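PDB 4R4G: putative lipoprotein YcdA from Bacillus subtilis subsp. subtilis str. 168, which is of unknown function but is predicted to be a cell-membrane lipoprotein, pairing an Ig-like domain with a mixed alpha-beta C-terminal domain through a kinked helix. Local coordinates for residues V43-K48 and Y108-T113; S12-V17 and P114-D119; E176-F181 and G211-L216. All blocks are in the same frame, centred on the assembly; numbering follows the deposited sequence. Where two conformers were deposited one is given.

Contact 1. Residues V43-K48 and Y108-T113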
loop_
_atom_site.group_PDB
_atom_site.type_symbol
_atom_site.label_atom_id
_atom_site.label_comp_id
_atom_site.label_asym_id
_atom_site.label_seq_id
_atom_site.Cartn_x
_atom_site.Cartn_y
_atom_site.Cartn_z
ATOM N N VAL A 43 11.816 11.933 -13.280
ATOM C CA VAL A 43 12.038 12.567 -14.583
ATOM C C VAL A 43 13.050 11.708 -15.363
ATOM O O VAL A 43 14.208 11.628 -14.959
ATOM C CB VAL A 43 12.500 14.050 -14.445
ATOM C CG1 VAL A 43 12.519 14.763 -15.792
ATOM C CG2 VAL A 43 11.630 14.817 -13.452
ATOM N N ASN A 44 12.595 11.021 -16.434
ATOM C CA ASN A 44 13.477 10.220 -17.287
ATOM C C ASN A 44 14.013 11.152 -18.340
ATOM O O ASN A 44 13.228 11.801 -19.029
ATOM C CB ASN A 44 12.771 8.989 -17.914
ATOM C CG ASN A 44 13.721 8.089 -18.684
ATOM O OD1 ASN A 44 14.033 8.302 -19.866
ATOM N ND2 ASN A 44 14.255 7.095 -18.010
ATOM N N VAL A 45 15.338 11.286 -18.402
ATOM C CA VAL A 45 16.005 12.190 -19.320
ATOM C C VAL A 45 16.955 11.409 -20.213
ATOM O O VAL A 45 17.311 10.274 -19.898
ATOM C CB VAL A 45 16.763 13.354 -18.590
ATOM C CG1 VAL A 45 15.809 14.245 -17.795
ATOM C CG2 VAL A 45 17.909 12.836 -17.713
ATOM N N ALA A 46 17.390 12.061 -21.300
ATOM C CA ALA A 46 18.371 11.596 -22.266
ATOM C C ALA A 46 19.273 12.747 -22.575
ATOM O O ALA A 46 18.778 13.847 -22.833
ATOM C CB ALA A 46 17.686 11.100 -23.520
ATOM N N VAL A 47 20.592 12.537 -22.472
ATOM C CA VAL A 47 21.558 13.605 -22.730
ATOM C C VAL A 47 22.453 13.190 -23.901
ATOM O O VAL A 47 23.224 12.240 -23.778
ATOM C CB VAL A 47 22.383 14.024 -21.471
ATOM C CG1 VAL A 47 23.233 15.268 -21.751
ATOM C CG2 VAL A 47 21.473 14.274 -20.277
ATOM N N LYS A 48 22.323 13.896 -25.040
ATOM C CA LYS A 48 23.122 13.692 -26.262
ATOM C C LYS A 48 24.290 14.679 -26.277
ATOM O O LYS A 48 24.071 15.873 -26.046
ATOM C CB LYS A 48 22.238 13.868 -27.523
ATOM C CG LYS A 48 22.919 13.493 -28.842
ATOM C CD LYS A 48 21.966 12.824 -29.850
ATOM C CE LYS A 48 22.688 12.466 -31.133
ATOM N NZ LYS A 48 21.894 11.560 -32.002
ATOM N N TYR A 108 7.303 23.009 -11.505
ATOM C CA TYR A 108 8.707 22.638 -11.394
ATOM C C TYR A 108 9.522 23.203 -12.546
ATOM O O TYR A 108 8.979 23.647 -13.563
ATOM C CB TYR A 108 8.890 21.105 -11.272
ATOM C CG TYR A 108 7.862 20.461 -10.357
ATOM C CD1 TYR A 108 7.850 20.729 -8.986
ATOM C CD2 TYR A 108 6.876 19.619 -10.866
ATOM C CE1 TYR A 108 6.874 20.185 -8.151
ATOM C CE2 TYR A 108 5.909 19.048 -10.034
ATOM C CZ TYR A 108 5.913 19.336 -8.678
ATOM O OH TYR A 108 4.954 18.795 -7.862
ATOM N N GLU A 109 10.830 23.282 -12.310
ATOM C CA GLU A 109 11.818 23.733 -13.244
ATOM C C GLU A 109 13.021 22.846 -13.081
ATOM O O GLU A 109 13.583 22.770 -11.993
ATOM C CB GLU A 109 12.148 25.205 -13.051
ATOM C CG GLU A 109 13.182 25.703 -14.049
ATOM C CD GLU A 109 13.394 27.200 -14.134
ATOM O OE1 GLU A 109 12.544 27.891 -14.746
ATOM O OE2 GLU A 109 14.459 27.667 -13.663
ATOM N N LEU A 110 13.365 22.107 -14.149
ATOM C CA LEU A 110 14.520 21.235 -14.193
ATOM C C LEU A 110 15.624 21.968 -14.911
ATOM O O LEU A 110 15.394 22.450 -16.021
ATOM C CB LEU A 110 14.182 19.907 -14.897
ATOM C CG LEU A 110 15.304 18.866 -14.992
ATOM C CD1 LEU A 110 15.483 18.146 -13.693
ATOM C CD2 LEU A 110 15.003 17.849 -16.061
ATOM N N ASN A 111 16.808 22.085 -14.269
ATOM C CA ASN A 111 17.973 22.737 -14.884
ATOM C C ASN A 111 19.076 21.725 -15.041
ATOM O O ASN A 111 19.272 20.886 -14.167
ATOM C CB ASN A 111 18.481 23.972 -14.104
ATOM C CG ASN A 111 19.637 24.719 -14.797
ATOM O OD1 ASN A 111 19.462 25.385 -15.834
ATOM N ND2 ASN A 111 20.855 24.600 -14.262
ATOM N N TYR A 112 19.772 21.772 -16.201
ATOM C CA TYR A 112 20.901 20.907 -16.547
ATOM C C TYR A 112 22.096 21.770 -16.838
ATOM O O TYR A 112 22.007 22.640 -17.705
ATOM C CB TYR A 112 20.618 19.978 -17.732
ATOM C CG TYR A 112 21.866 19.270 -18.233
ATOM C CD1 TYR A 112 22.531 18.334 -17.441
ATOM C CD2 TYR A 112 22.409 19.569 -19.480
ATOM C CE1 TYR A 112 23.668 17.667 -17.907
ATOM C CE2 TYR A 112 23.566 18.936 -19.940
ATOM C CZ TYR A 112 24.192 17.983 -19.153
ATOM O OH TYR A 112 25.347 17.374 -19.604
ATOM N N THR A 113 23.212 21.537 -16.108
ATOM C CA THR A 113 24.470 22.252 -16.294
ATOM C C THR A 113 25.516 21.196 -16.654
ATOM O O THR A 113 25.943 20.412 -15.792
ATOM C CB THR A 113 24.832 23.154 -15.089
ATOM O OG1 THR A 113 23.870 24.212 -14.995
ATOM C CG2 THR A 113 26.224 23.778 -15.214
#

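Contact 2. Residues S12-V17 and P114-D119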
loop_
_atom_site.group_PDB
_atom_site.type_symbol
_atom_site.label_atom_id
_atom_site.label_comp_id
_atom_site.label_asym_id
_atom_site.label_seq_id
_atom_site.Cartn_x
_atom_site.Cartn_y
_atom_site.Cartn_z
ATOM N N SER A 12 22.074 23.202 -26.014
ATOM C CA SER A 12 23.136 24.174 -26.085
ATOM C C SER A 12 24.081 23.631 -27.150
ATOM O O SER A 12 23.834 22.542 -27.687
ATOM C CB SER A 12 23.806 24.373 -24.729
ATOM O OG SER A 12 24.619 23.267 -24.380
ATOM N N ASP A 13 25.143 24.362 -27.463
ATOM C CA ASP A 13 26.100 23.928 -28.474
ATOM C C ASP A 13 26.910 22.694 -28.011
ATOM O O ASP A 13 27.454 21.980 -28.866
ATOM C CB ASP A 13 27.044 25.098 -28.877
ATOM C CG ASP A 13 27.749 25.856 -27.747
ATOM O OD1 ASP A 13 27.175 25.936 -26.617
ATOM O OD2 ASP A 13 28.836 26.427 -28.005
ATOM N N ILE A 14 26.953 22.421 -26.678
ATOM C CA ILE A 14 27.750 21.316 -26.142
ATOM C C ILE A 14 26.917 20.088 -25.713
ATOM O O ILE A 14 27.474 18.990 -25.710
ATOM C CB ILE A 14 28.730 21.760 -25.026
ATOM C CG1 ILE A 14 28.051 22.035 -23.698
ATOM C CG2 ILE A 14 29.642 22.918 -25.475
ATOM C CD1 ILE A 14 29.004 21.923 -22.622
ATOM N N ALA A 15 25.614 20.237 -25.394
ATOM C CA ALA A 15 24.774 19.086 -25.030
ATOM C C ALA A 15 23.309 19.287 -25.413
ATOM O O ALA A 15 22.854 20.423 -25.537
ATOM C CB ALA A 15 24.880 18.796 -23.542
ATOM N N GLN A 16 22.575 18.175 -25.615
ATOM C CA GLN A 16 21.147 18.190 -25.925
ATOM C C GLN A 16 20.409 17.345 -24.895
ATOM O O GLN A 16 20.728 16.165 -24.718
ATOM C CB GLN A 16 20.845 17.710 -27.358
ATOM C CG GLN A 16 19.344 17.773 -27.708
ATOM C CD GLN A 16 18.920 16.907 -28.870
ATOM O OE1 GLN A 16 18.462 17.407 -29.907
ATOM N NE2 GLN A 16 19.013 15.590 -28.704
ATOM N N VAL A 17 19.423 17.947 -24.214
ATOM C CA VAL A 17 18.673 17.238 -23.188
ATOM C C VAL A 17 17.236 17.058 -23.645
ATOM O O VAL A 17 16.610 17.999 -24.128
ATOM C CB VAL A 17 18.764 17.952 -21.815
ATOM C CG1 VAL A 17 18.092 17.143 -20.712
ATOM C CG2 VAL A 17 20.211 18.240 -21.451
ATOM N N PRO A 114 25.906 21.162 -17.949
ATOM C CA PRO A 114 26.902 20.168 -18.408
ATOM C C PRO A 114 28.262 20.333 -17.741
ATOM O O PRO A 114 28.644 21.449 -17.387
ATOM C CB PRO A 114 26.993 20.417 -19.916
ATOM C CG PRO A 114 26.515 21.810 -20.099
ATOM C CD PRO A 114 25.457 22.021 -19.062
ATOM N N GLU A 115 28.959 19.194 -17.526
ATOM C CA GLU A 115 30.271 19.133 -16.876
ATOM C C GLU A 115 31.310 19.552 -17.901
ATOM O O GLU A 115 31.965 18.725 -18.548
ATOM C CB GLU A 115 30.543 17.744 -16.284
ATOM C CG GLU A 115 29.601 17.374 -15.156
ATOM C CD GLU A 115 29.919 16.146 -14.320
ATOM O OE1 GLU A 115 30.971 15.509 -14.558
ATOM O OE2 GLU A 115 29.125 15.834 -13.401
ATOM N N SER A 116 31.398 20.871 -18.081
ATOM C CA SER A 116 32.235 21.534 -19.062
ATOM C C SER A 116 32.997 22.693 -18.441
ATOM O O SER A 116 32.585 23.241 -17.413
ATOM C CB SER A 116 31.354 22.032 -20.204
ATOM O OG SER A 116 31.966 22.962 -21.081
ATOM N N TYR A 117 34.130 23.053 -19.068
ATOM C CA TYR A 117 34.935 24.197 -18.658
ATOM C C TYR A 117 34.190 25.460 -19.108
ATOM O O TYR A 117 33.537 25.455 -20.163
ATOM C CB TYR A 117 36.357 24.109 -19.250
ATOM N N GLY A 118 34.203 26.485 -18.265
ATOM C CA GLY A 118 33.571 27.750 -18.608
ATOM C C GLY A 118 32.286 28.091 -17.894
ATOM O O GLY A 118 31.873 27.410 -16.942
ATOM N N ASP A 119 31.662 29.181 -18.375
ATOM C CA ASP A 119 30.453 29.791 -17.843
ATOM C C ASP A 119 29.251 28.896 -18.028
ATOM O O ASP A 119 29.032 28.371 -19.121
ATOM C CB ASP A 119 30.222 31.166 -18.479
ATOM C CG ASP A 119 31.332 32.158 -18.204
ATOM O OD1 ASP A 119 32.010 32.022 -17.152
ATOM O OD2 ASP A 119 31.508 33.083 -19.020
#

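Contact 3. Residues E176-F181 and G211-L216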
loop_
_atom_site.group_PDB
_atom_site.type_symbol
_atom_site.label_atom_id
_atom_site.label_comp_id
_atom_site.label_asym_id
_atom_site.label_seq_id
_atom_site.Cartn_x
_atom_site.Cartn_y
_atom_site.Cartn_z
ATOM N N GLU A 176 -13.416 -18.720 -3.698
ATOM C CA GLU A 176 -12.365 -19.636 -3.255
ATOM C C GLU A 176 -11.572 -19.107 -2.052
ATOM O O GLU A 176 -11.385 -19.856 -1.096
ATOM C CB GLU A 176 -11.402 -19.940 -4.411
ATOM C CG GLU A 176 -10.676 -21.267 -4.295
ATOM C CD GLU A 176 -9.988 -21.702 -5.571
ATOM O OE1 GLU A 176 -8.919 -21.129 -5.897
ATOM O OE2 GLU A 176 -10.526 -22.606 -6.251
ATOM N N ILE A 177 -11.100 -17.838 -2.101
ATOM C CA ILE A 177 -10.280 -17.241 -1.041
ATOM C C ILE A 177 -11.080 -17.086 0.257
ATOM O O ILE A 177 -10.518 -17.326 1.323
ATOM C CB ILE A 177 -9.585 -15.923 -1.491
ATOM C CG1 ILE A 177 -8.484 -15.502 -0.506
ATOM C CG2 ILE A 177 -10.555 -14.773 -1.782
ATOM C CD1 ILE A 177 -7.344 -14.838 -1.157
ATOM N N VAL A 178 -12.386 -16.765 0.161
ATOM C CA VAL A 178 -13.293 -16.595 1.295
ATOM C C VAL A 178 -13.590 -17.959 1.952
ATOM O O VAL A 178 -13.517 -18.073 3.180
ATOM C CB VAL A 178 -14.597 -15.876 0.861
ATOM C CG1 VAL A 178 -15.678 -15.966 1.936
ATOM C CG2 VAL A 178 -14.328 -14.429 0.495
ATOM N N ASN A 179 -13.941 -18.979 1.142
ATOM C CA ASN A 179 -14.234 -20.318 1.644
ATOM C C ASN A 179 -13.022 -20.903 2.349
ATOM O O ASN A 179 -13.160 -21.470 3.438
ATOM C CB ASN A 179 -14.712 -21.236 0.521
ATOM C CG ASN A 179 -16.184 -21.090 0.229
ATOM O OD1 ASN A 179 -16.683 -20.010 -0.120
ATOM N ND2 ASN A 179 -16.919 -22.177 0.384
ATOM N N ASP A 180 -11.831 -20.713 1.763
ATOM C CA ASP A 180 -10.588 -21.175 2.372
ATOM C C ASP A 180 -10.358 -20.464 3.701
ATOM O O ASP A 180 -10.037 -21.129 4.691
ATOM C CB ASP A 180 -9.391 -20.969 1.429
ATOM C CG ASP A 180 -9.317 -21.910 0.231
ATOM O OD1 ASP A 180 -10.116 -22.897 0.180
ATOM O OD2 ASP A 180 -8.461 -21.674 -0.651
ATOM N N PHE A 181 -10.593 -19.124 3.735
ATOM C CA PHE A 181 -10.438 -18.292 4.930
ATOM C C PHE A 181 -11.387 -18.743 6.017
ATOM O O PHE A 181 -10.935 -18.991 7.124
ATOM C CB PHE A 181 -10.637 -16.790 4.619
ATOM C CG PHE A 181 -10.568 -15.882 5.834
ATOM C CD1 PHE A 181 -9.345 -15.415 6.309
ATOM C CD2 PHE A 181 -11.732 -15.495 6.504
ATOM C CE1 PHE A 181 -9.285 -14.595 7.441
ATOM C CE2 PHE A 181 -11.669 -14.677 7.633
ATOM C CZ PHE A 181 -10.449 -14.227 8.089
ATOM N N GLY A 211 -21.326 -13.831 12.171
ATOM C CA GLY A 211 -21.538 -12.851 13.232
ATOM C C GLY A 211 -20.321 -11.974 13.462
ATOM O O GLY A 211 -20.453 -10.748 13.512
ATOM N N ILE A 212 -19.121 -12.589 13.594
ATOM C CA ILE A 212 -17.841 -11.868 13.757
ATOM C C ILE A 212 -17.667 -10.894 12.589
ATOM O O ILE A 212 -17.414 -9.718 12.824
ATOM C CB ILE A 212 -16.620 -12.826 13.889
ATOM C CG1 ILE A 212 -16.586 -13.486 15.276
ATOM C CG2 ILE A 212 -15.320 -12.102 13.628
ATOM C CD1 ILE A 212 -15.759 -14.741 15.321
ATOM N N LYS A 213 -17.862 -11.364 11.348
ATOM C CA LYS A 213 -17.775 -10.536 10.138
ATOM C C LYS A 213 -18.773 -9.374 10.141
ATOM O O LYS A 213 -18.414 -8.280 9.721
ATOM C CB LYS A 213 -17.977 -11.374 8.866
ATOM C CG LYS A 213 -16.827 -12.316 8.560
ATOM C CD LYS A 213 -16.910 -12.820 7.156
ATOM C CE LYS A 213 -15.946 -13.952 6.957
ATOM N NZ LYS A 213 -15.689 -14.187 5.509
ATOM N N GLU A 214 -19.995 -9.587 10.627
ATOM C CA GLU A 214 -20.979 -8.509 10.652
ATOM C C GLU A 214 -20.556 -7.461 11.674
ATOM O O GLU A 214 -20.654 -6.265 11.385
ATOM C CB GLU A 214 -22.396 -9.017 10.914
ATOM C CG GLU A 214 -23.444 -8.103 10.290
ATOM C CD GLU A 214 -24.673 -7.834 11.145
ATOM O OE1 GLU A 214 -25.452 -8.784 11.406
ATOM O OE2 GLU A 214 -24.873 -6.655 11.522
ATOM N N GLY A 215 -20.014 -7.924 12.806
ATOM C CA GLY A 215 -19.497 -7.074 13.871
ATOM C C GLY A 215 -18.333 -6.227 13.397
ATOM O O GLY A 215 -18.336 -5.009 13.588
ATOM N N LEU A 216 -17.348 -6.854 12.728
ATOM C CA LEU A 216 -16.177 -6.148 12.223
ATOM C C LEU A 216 -16.555 -5.156 11.148
ATOM O O LEU A 216 -16.020 -4.056 11.153
ATOM C CB LEU A 216 -15.098 -7.110 11.710
ATOM C CG LEU A 216 -14.509 -8.122 12.715
ATOM C CD1 LEU A 216 -13.484 -9.007 12.046
ATOM C CD2 LEU A 216 -13.851 -7.442 13.904
#

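Contact 1. Residues V43-K48 and Y108-T113
Leu110, Val47 and Tyr112 bury the most surface where strands 43-48 and 108-112 face each other across the interior of the N-terminal domain. The strand axes approach to 11.2 Å and their directions differ by 31°, a separation too wide for backbone pairing, so side chains alone fill the gap. Leu110 carries the upstream half of the contact. With CG anti to the backbone N (chi1 -179°), its side chain extends toward strand 43-48 and brings its CD2 methyl to the valines. CD2 meets Val43 CG1 tip to tip at 4.0 Å, and Val45 CG1 comes to the same methyl at an oblique angle, 4.1 Å from CD2. The downstream half is the pair of Val47 and Tyr112, whose side chains approach from opposite directions. Val47 presents CG1 to the phenol end of the ring, 3.9 Å from Tyr112 CZ and 3.7 Å from Tyr112 OH, in an oblique placement. Phe62 of strand 62-66 joins the cluster, touching Val45, Val47 and the Tyr112 ring. Val43, Val45 and Val47 alternate with residues that turn to the far side of strand 39-48, and every residue that touches is buried. Because the two strands belong to different antiparallel four-stranded sheets, this is face-to-face packing of the hydrophobic core of a beta sandwich, as expected of the Ig-like fold.

Contact 2. Residues S12-V17 and P114-D119
Pro114 and Ile14 make the main contact between the loop that follows strand 107-112 and the turn that joins strand 9-11 to strand 16-25. The two side chains cross at about a right angle, with Ile14 CD1 coming up against the CB-CG edge of the proline ring, 3.5 Å from Pro114 CG and 3.7 Å from Pro114 CB. Pro114 CB also comes near the methyl of Ala15, at a looser 4.5 Å (CB to CB). Glu115 then reverses the chain as the centre of an inverse gamma turn, marked by the weak bond from Ser116 N to Pro114 O, and its CB points away from residues 12-17. The reversal brings Ser116 back to Ile14, where CD1 sits 3.4 Å from Ser116 CB and 3.5 Å from Ser116 OG. Ile14 reaches both residues because its CG1 lies between the backbone N and carbonyl carbon (chi1 75°), which sends the longer branch across to the loop. Ser116 OG also donates to Tyr117 O over 3.1 Å, from a position tilted 30° out of the carbonyl plane. If Ser116 were a glycine, Ile14 CD1 would probably lose the CB and hydroxyl it packs against, and Tyr117 O its hydroxyl donor. At Gly118 the backbone angles would press a CB against the preceding carbonyl O, a conformation suited to glycine, and the Gly118 and Ser116 carbonyls both bind Lys123 NZ. Ser12 OG receives weak bonds from Ile14 N and Ala15 N and is itself bonded to Lys123 O. The contact lies at one end of the sandwich, tied to Lys123 of helix 120-123 and packed, through Ala15 and Pro114, on Leu55 of strand 55-57.

Contact 3. Residues E176-F181 and G211-L216
Val178 and Lys213 have the nearest alpha carbons of the two helical segments, yet these lie 11.6 Å apart (CA to CA), so helices 174-192 and 203-219 are bridged here by a long side chain and not by close backbone packing. Lys213 spans the distance. Its CG is anti to the carbonyl carbon (chi1 -70°), and beyond CG the chain runs extended, carrying the amine to the other helix. There NZ lies 4.0 Å from Val178 CG1, the valine and lysine side chains crossing at a slant, and 4.3 Å from Phe181 CD2, obliquely placed against the ring. These apolar neighbours flank the amine, but its main polar partner is Asn182 OD1, one residue beyond Phe181, with a weak hydrogen bond to Leu157 O at the end of helix 145-157. The positive charge would probably interact favourably with the carbonyl end of that helix. Val178 and Phe181 also touch Leu157 itself, and a tetraethylene glycol, probably from crystallisation, lies about 4 Å from the Phe181 side chain. A buried lysine on helix 203-219 that reaches helix 174-192 and the C-terminal end of helix 145-157 makes this an inter-helix bridge within the helical part of the C-terminal domain, a region assigned to the DUF5105 family of the NTF2 clan.

How the contacts relate
Contacts 1 and 2 belong to the Ig-like N-terminal domain and contact 3 to the C-terminal one, its centre about 51 Å from that of contact 1 and about 63 Å from that of contact 2. Contact 1 is wholly buried core between sheets; contact 2, at the end of the same sandwich, and contact 3 are only partly buried. The first two join physically: strands 39-48 and 16-25 are neighbours in one sheet, Lys48 O probably accepts a hydrogen bond from Gln16 N, and the Tyr112 ring packs on Ala15 and Val17. Their chemistry differs with place: aliphatic and aromatic packing in contact 1, apolar packing beside polar turns in contact 2, and an amine bridging helices in contact 3.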